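Local coordinates for protein succinyl-CoA ligase (ADP-forming) subunit alpha (Methanosaeta concilii, PDB 6HXI) that belongs to the CoA-ligase family, carries a citrate-synthase-like C-terminal region and binds coenzyme A, at residues F174-G179 with G199-G204; G203-P208 with G274-K279. One frame throughout, in Å; residues are numbered along the deposited sequence.

Interaction 1. Residues F174-G179 with G199-G204; sequences FVSKSG and GVAIGG
V200 docks against F174, V175 and S176 through its backbone: its N gives a hydrogen bond to F174 O (2.8 Å), and its O accepts one from S176 N (2.8 Å), nearly in line with the carbonyl bond. Two residues on, I202 N reaches S176 O at 2.8 Å, the straightest of the three at 167°. The carbonyls also collect alpha-carbon hydrogens, as where V175 CA lies 3.1 Å from V200 O. Beyond I202 the pairing weakens, and G203 N makes only a weak bond to K177 O.

Side chains fill in around this ladder. V175 CG2 meets I202 CG2 at 4.0 Å, the two branched chains crossing at a slant, while the aliphatic part of K177 runs alongside I202, both pointing the same way. On the face that carries F174 and S176, A201 CB is packed against S178 O (3.6 Å). The S176 hydroxyl, held between its own backbone N and carbonyl carbon (chi1 68°), turns to donate to that same S178 O, tying the strand end to the turn that follows.

This is the pairing of two neighbouring parallel strands in a beta-alpha-beta crossover: strand 172-176, helix 179-192, strand 196-201, within the flavodoxin-like alpha/beta sheet. A short link, K177-S178, leads from the first strand to the helix. S178 is the N-cap, its OG binding M181 N, and the next residue, G179, touches bound coenzyme A and gives its carbonyl to N344 of the neighbouring Citrate lyase chain.

Further out, F174 packs on helix 179-192, whereas V175 and V200 lean on helix 212-221 across the sheet. The far end of K177 leaves the contact for a salt bridge with E239, and A201 O is held by T140, a residue of the coenzyme A pocket.

Interaction 2. Residues G203-P208 with G274-K279; sequences GGDRYP and GHAGAK
R206 reaches K279 by an extended start and a late bend: CG stands opposite the backbone N (chi1 -160°), then the chain turns at chi3 (-74°) and carries NH1 to K279 O. That bond is 2.9 Å long and nearly straight at 167°, with the carbonyl oxygen at the guanidinium edge, close to its plane, and the nitrogen on one of the oxygen's lone pairs. G277 O sits over one face of the same group, 3.7 Å above the plane and offset toward the rim.

The backbones meet where G204 O receives the N-H of G277 at 2.8 Å, the donor lying in the carbonyl plane. That N-H belongs to a type I beta turn, H275 to A278, closed by A278 N bonding to H275 O. Beside it, G204 offers its alpha carbon to the H275 imidazole in a CH-pi contact, 4.0 Å from CA to the ring centroid. With no side chain on G204, the ring face can come down onto that carbon, which lies nearer CG than the ring centre. A water completes the pairing, donating to D205 OD1 (2.9 Å) and accepting from A276 N (3.0 Å), while D205 OD1 also touches A276 CB.

The two loops thus clasp each other in the CoA-ligase region, with the H275 side chain about 6 Å from coenzyme A at the nearest atoms. R206 NH2 forms a salt bridge with E285, so two partners at different nitrogens should fix the guanidinium's rotation, even though its buried NE has no partner in the model.

Overall arrangement
Interactions 1 and 2 follow one another along the same chain path, their centres 11 Å apart. Strand 172-176 comes first, then strand 196-201, whose exit supplies G203 and G204 to both contacts; the 274-279 loop, after strand 255-260 and before helix 287-297, arrives last. Interaction 1 lies at the carboxyl ends of two adjacent parallel strands inside a mixed sheet, and interaction 2 covers the loop that leaves it toward helix 212-221. They also meet directly, S178 CB lying 3.6 Å from H275 CE1. Together they bring the start of helix 179-192, which touches coenzyme A, close to the loop bearing H275, both on the same side of the chain's centre.

Interaction 1. Residues F174-G179 with G199-G204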
ATOM      1  N   PHE B 174       2.719 -54.588  33.382  1.00 46.50           N
ATOM      2  CA  PHE B 174       3.941 -54.727  32.584  1.00 45.86           C
ATOM      3  C   PHE B 174       5.034 -53.660  32.824  1.00 48.87           C
ATOM      4  O   PHE B 174       4.737 -52.465  32.850  1.00 46.18           O
ATOM      5  CB  PHE B 174       3.596 -54.776  31.071  1.00 46.46           C
ATOM      6  CG  PHE B 174       4.809 -55.065  30.229  1.00 46.61           C
ATOM      7  CD1 PHE B 174       5.334 -56.349  30.159  1.00 49.69           C
ATOM      8  CD2 PHE B 174       5.489 -54.038  29.587  1.00 46.89           C
ATOM      9  CE1 PHE B 174       6.509 -56.602  29.448  1.00 50.60           C
ATOM     10  CE2 PHE B 174       6.664 -54.291  28.878  1.00 49.16           C
ATOM     11  CZ  PHE B 174       7.162 -55.569  28.803  1.00 48.89           C
ATOM     12  N   VAL B 175       6.313 -54.095  32.860  1.00 45.14           N
ATOM     13  CA  VAL B 175       7.449 -53.174  32.993  1.00 43.28           C
ATOM     14  C   VAL B 175       8.661 -53.654  32.144  1.00 46.87           C
ATOM     15  O   VAL B 175       9.034 -54.834  32.165  1.00 46.99           O
ATOM     16  CB  VAL B 175       7.809 -52.861  34.487  1.00 47.66           C
ATOM     17  CG1 VAL B 175       8.409 -54.057  35.201  1.00 48.20           C
ATOM     18  CG2 VAL B 175       8.724 -51.642  34.612  1.00 46.73           C
ATOM     19  N   SER B 176       9.243 -52.738  31.382  1.00 42.08           N
ATOM     20  CA  SER B 176      10.419 -53.037  30.575  1.00 42.31           C
ATOM     21  C   SER B 176      11.489 -51.941  30.719  1.00 47.51           C
ATOM     22  O   SER B 176      11.283 -50.953  31.430  1.00 45.88           O
ATOM     23  CB  SER B 176      10.036 -53.227  29.110  1.00 42.59           C
ATOM     24  OG  SER B 176       9.592 -52.013  28.524  1.00 46.72           O
ATOM     25  N   LYS B 177      12.633 -52.134  30.070  1.00 46.78           N
ATOM     26  CA  LYS B 177      13.669 -51.114  29.992  1.00 47.00           C
ATOM     27  C   LYS B 177      13.454 -50.393  28.660  1.00 51.99           C
ATOM     28  O   LYS B 177      13.368 -49.176  28.621  1.00 51.48           O
ATOM     29  CB  LYS B 177      15.072 -51.736  30.076  1.00 49.83           C
ATOM     30  CG  LYS B 177      15.625 -51.715  31.485  1.00 48.38           C
ATOM     31  CD  LYS B 177      16.663 -52.794  31.719  1.00 44.36           C
ATOM     32  CE  LYS B 177      17.275 -52.612  33.090  1.00 45.95           C
ATOM     33  NZ  LYS B 177      18.365 -53.588  33.385  1.00 49.39           N
ATOM     34  N   SER B 178      13.270 -51.162  27.586  1.00 49.74           N
ATOM     35  CA  SER B 178      13.080 -50.685  26.223  1.00 48.66           C
ATOM     36  C   SER B 178      11.700 -50.090  25.947  1.00 52.17           C
ATOM     37  O   SER B 178      10.679 -50.665  26.324  1.00 52.90           O
ATOM     38  CB  SER B 178      13.359 -51.825  25.248  1.00 53.02           C
ATOM     39  OG  SER B 178      13.034 -51.512  23.905  1.00 62.34           O
ATOM     40  N   GLY B 179      11.693 -48.977  25.220  1.00 47.62           N
ATOM     41  CA  GLY B 179      10.475 -48.304  24.801  1.00 45.12           C
ATOM     42  C   GLY B 179       9.781 -49.017  23.655  1.00 45.97           C
ATOM     43  O   GLY B 179       8.570 -49.238  23.710  1.00 43.31           O
ATOM     44  N   GLY B 199       1.353 -50.468  31.689  1.00 45.04           N
ATOM     45  CA  GLY B 199       2.673 -50.793  31.158  1.00 44.51           C
ATOM     46  C   GLY B 199       3.636 -49.631  31.308  1.00 45.98           C
ATOM     47  O   GLY B 199       3.250 -48.493  31.051  1.00 42.47           O
ATOM     48  N   VAL B 200       4.882 -49.890  31.736  1.00 42.45           N
ATOM     49  CA  VAL B 200       5.882 -48.823  31.924  1.00 42.27           C
ATOM     50  C   VAL B 200       7.245 -49.241  31.355  1.00 45.03           C
ATOM     51  O   VAL B 200       7.673 -50.375  31.573  1.00 43.60           O
ATOM     52  CB  VAL B 200       6.019 -48.376  33.429  1.00 48.13           C
ATOM     53  CG1 VAL B 200       7.189 -47.407  33.638  1.00 48.19           C
ATOM     54  CG2 VAL B 200       4.728 -47.758  33.965  1.00 48.18           C
ATOM     55  N   ALA B 201       7.928 -48.323  30.634  1.00 39.21           N
ATOM     56  CA  ALA B 201       9.286 -48.571  30.192  1.00 38.64           C
ATOM     57  C   ALA B 201      10.165 -47.632  31.062  1.00 44.77           C
ATOM     58  O   ALA B 201       9.935 -46.416  31.079  1.00 43.02           O
ATOM     59  CB  ALA B 201       9.445 -48.264  28.716  1.00 38.14           C
ATOM     60  N   ILE B 202      11.104 -48.188  31.834  1.00 40.10           N
ATOM     61  CA  ILE B 202      11.936 -47.352  32.717  1.00 40.08           C
ATOM     62  C   ILE B 202      13.118 -46.667  31.977  1.00 42.41           C
ATOM     63  O   ILE B 202      13.810 -45.834  32.574  1.00 40.21           O
ATOM     64  CB  ILE B 202      12.413 -48.116  33.985  1.00 44.26           C
ATOM     65  CG1 ILE B 202      13.296 -49.339  33.632  1.00 45.65           C
ATOM     66  CG2 ILE B 202      11.230 -48.503  34.868  1.00 45.62           C
ATOM     67  CD1 ILE B 202      14.417 -49.642  34.670  1.00 44.96           C
ATOM     68  N   GLY B 203      13.313 -47.011  30.697  1.00 38.53           N
ATOM     69  CA  GLY B 203      14.408 -46.508  29.872  1.00 37.82           C
ATOM     70  C   GLY B 203      15.579 -47.465  29.943  1.00 46.00           C
ATOM     71  O   GLY B 203      15.594 -48.363  30.791  1.00 47.66           O
ATOM     72  N   GLY B 204      16.557 -47.277  29.072  1.00 43.49           N
ATOM     73  CA  GLY B 204      17.733 -48.139  29.023  1.00 44.44           C
ATOM     74  C   GLY B 204      18.999 -47.583  29.645  1.00 48.18           C
ATOM     75  O   GLY B 204      20.090 -48.116  29.425  1.00 50.14           O
TER

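Interaction 2. Residues G203-P208 with G274-K279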
ATOM      1  N   GLY B 203      13.313 -47.011  30.697  1.00 38.53           N
ATOM      2  CA  GLY B 203      14.408 -46.508  29.872  1.00 37.82           C
ATOM      3  C   GLY B 203      15.579 -47.465  29.943  1.00 46.00           C
ATOM      4  O   GLY B 203      15.594 -48.363  30.791  1.00 47.66           O
ATOM      5  N   GLY B 204      16.557 -47.277  29.072  1.00 43.49           N
ATOM      6  CA  GLY B 204      17.733 -48.139  29.023  1.00 44.44           C
ATOM      7  C   GLY B 204      18.999 -47.583  29.645  1.00 48.18           C
ATOM      8  O   GLY B 204      20.090 -48.116  29.425  1.00 50.14           O
ATOM      9  N   ASP B 205      18.873 -46.528  30.434  1.00 42.26           N
ATOM     10  CA  ASP B 205      20.019 -45.920  31.074  1.00 42.17           C
ATOM     11  C   ASP B 205      20.467 -46.730  32.302  1.00 46.35           C
ATOM     12  O   ASP B 205      19.636 -47.374  32.956  1.00 47.20           O
ATOM     13  CB  ASP B 205      19.723 -44.447  31.428  1.00 43.29           C
ATOM     14  CG  ASP B 205      19.680 -43.466  30.243  1.00 52.88           C
ATOM     15  OD1 ASP B 205      20.160 -43.823  29.145  1.00 55.19           O
ATOM     16  OD2 ASP B 205      19.203 -42.339  30.426  1.00 55.53           O
ATOM     17  N   ARG B 206      21.783 -46.707  32.604  1.00 41.76           N
ATOM     18  CA  ARG B 206      22.357 -47.419  33.754  1.00 43.76           C
ATOM     19  C   ARG B 206      21.738 -46.984  35.110  1.00 47.59           C
ATOM     20  O   ARG B 206      21.606 -47.814  36.011  1.00 48.22           O
ATOM     21  CB  ARG B 206      23.896 -47.275  33.786  1.00 44.31           C
ATOM     22  CG  ARG B 206      24.557 -48.357  34.637  1.00 50.39           C
ATOM     23  CD  ARG B 206      26.065 -48.479  34.455  1.00 67.16           C
ATOM     24  NE  ARG B 206      26.438 -49.112  33.191  1.00 77.98           N
ATOM     25  CZ  ARG B 206      26.686 -50.406  33.052  1.00 87.45           C
ATOM     26  NH1 ARG B 206      27.029 -50.898  31.872  1.00 74.34           N
ATOM     27  NH2 ARG B 206      26.594 -51.220  34.096  1.00 71.71           N
ATOM     28  N   TYR B 207      21.367 -45.695  35.241  1.00 43.00           N
ATOM     29  CA  TYR B 207      20.811 -45.127  36.468  1.00 43.26           C
ATOM     30  C   TYR B 207      19.456 -44.524  36.163  1.00 47.26           C
ATOM     31  O   TYR B 207      19.387 -43.360  35.775  1.00 48.12           O
ATOM     32  CB  TYR B 207      21.792 -44.106  37.085  1.00 44.38           C
ATOM     33  CG  TYR B 207      23.129 -44.730  37.410  1.00 47.43           C
ATOM     34  CD1 TYR B 207      23.340 -45.392  38.621  1.00 50.59           C
ATOM     35  CD2 TYR B 207      24.168 -44.728  36.479  1.00 48.20           C
ATOM     36  CE1 TYR B 207      24.557 -46.018  38.904  1.00 50.54           C
ATOM     37  CE2 TYR B 207      25.388 -45.352  36.751  1.00 49.85           C
ATOM     38  CZ  TYR B 207      25.576 -45.992  37.967  1.00 54.59           C
ATOM     39  OH  TYR B 207      26.765 -46.616  38.223  1.00 55.80           O
ATOM     40  N   PRO B 208      18.354 -45.302  36.225  1.00 42.96           N
ATOM     41  CA  PRO B 208      17.054 -44.712  35.848  1.00 42.61           C
ATOM     42  C   PRO B 208      16.449 -43.862  36.966  1.00 48.53           C
ATOM     43  O   PRO B 208      16.925 -43.912  38.095  1.00 48.60           O
ATOM     44  CB  PRO B 208      16.203 -45.939  35.526  1.00 44.50           C
ATOM     45  CG  PRO B 208      16.776 -47.035  36.455  1.00 48.30           C
ATOM     46  CD  PRO B 208      18.221 -46.723  36.643  1.00 43.69           C
ATOM     47  N   GLY B 274      22.960 -50.939  22.269  1.00 50.87           N
ATOM     48  CA  GLY B 274      22.117 -49.770  22.028  1.00 49.75           C
ATOM     49  C   GLY B 274      21.876 -48.854  23.201  1.00 54.05           C
ATOM     50  O   GLY B 274      22.324 -47.712  23.189  1.00 54.62           O
ATOM     51  N   HIS B 275      21.192 -49.355  24.232  1.00 49.96           N
ATOM     52  CA  HIS B 275      20.914 -48.589  25.455  1.00 48.28           C
ATOM     53  C   HIS B 275      22.199 -48.294  26.207  1.00 51.41           C
ATOM     54  O   HIS B 275      23.086 -49.153  26.257  1.00 51.94           O
ATOM     55  CB  HIS B 275      19.953 -49.362  26.368  1.00 48.66           C
ATOM     56  CG  HIS B 275      18.582 -49.576  25.798  1.00 50.91           C
ATOM     57  ND1 HIS B 275      17.812 -50.653  26.173  1.00 52.79           N
ATOM     58  CD2 HIS B 275      17.881 -48.826  24.915  1.00 51.89           C
ATOM     59  CE1 HIS B 275      16.678 -50.534  25.515  1.00 51.93           C
ATOM     60  NE2 HIS B 275      16.673 -49.450  24.743  1.00 51.49           N
ATOM     61  N   ALA B 276      22.305 -47.087  26.799  1.00 47.61           N
ATOM     62  CA  ALA B 276      23.498 -46.690  27.576  1.00 48.52           C
ATOM     63  C   ALA B 276      23.891 -47.721  28.661  1.00 51.36           C
ATOM     64  O   ALA B 276      25.076 -48.005  28.822  1.00 51.25           O
ATOM     65  CB  ALA B 276      23.304 -45.308  28.191  1.00 48.82           C
ATOM     66  N   GLY B 277      22.898 -48.321  29.320  1.00 47.05           N
ATOM     67  CA  GLY B 277      23.148 -49.304  30.368  1.00 48.23           C
ATOM     68  C   GLY B 277      23.316 -50.745  29.926  1.00 54.06           C
ATOM     69  O   GLY B 277      23.578 -51.604  30.771  1.00 54.71           O
ATOM     70  N   ALA B 278      23.138 -51.039  28.618  1.00 50.59           N
ATOM     71  CA  ALA B 278      23.232 -52.413  28.092  1.00 50.21           C
ATOM     72  C   ALA B 278      24.665 -52.865  27.792  1.00 55.50           C
ATOM     73  O   ALA B 278      25.047 -53.007  26.626  1.00 56.02           O
ATOM     74  CB  ALA B 278      22.323 -52.598  26.875  1.00 49.88           C
ATOM     75  N   LYS B 279      25.463 -53.066  28.869  1.00 52.70           N
ATOM     76  CA  LYS B 279      26.834 -53.589  28.841  1.00 54.03           C
ATOM     77  C   LYS B 279      27.159 -54.351  30.144  1.00 61.58           C
ATOM     78  O   LYS B 279      27.354 -53.718  31.190  1.00 62.79           O
ATOM     79  CB  LYS B 279      27.893 -52.504  28.549  1.00 54.45           C
ATOM     80  CG  LYS B 279      29.239 -53.124  28.171  1.00 60.09           C
ATOM     81  CD  LYS B 279      30.368 -52.120  28.033  1.00 63.37           C
ATOM     82  CE  LYS B 279      31.547 -52.756  27.327  1.00 69.55           C
ATOM     83  NZ  LYS B 279      32.852 -52.215  27.789  1.00 73.79           N
TER
HETATM   84  O   HOH W   1      19.818 -45.431  26.755  1.00 46.82           O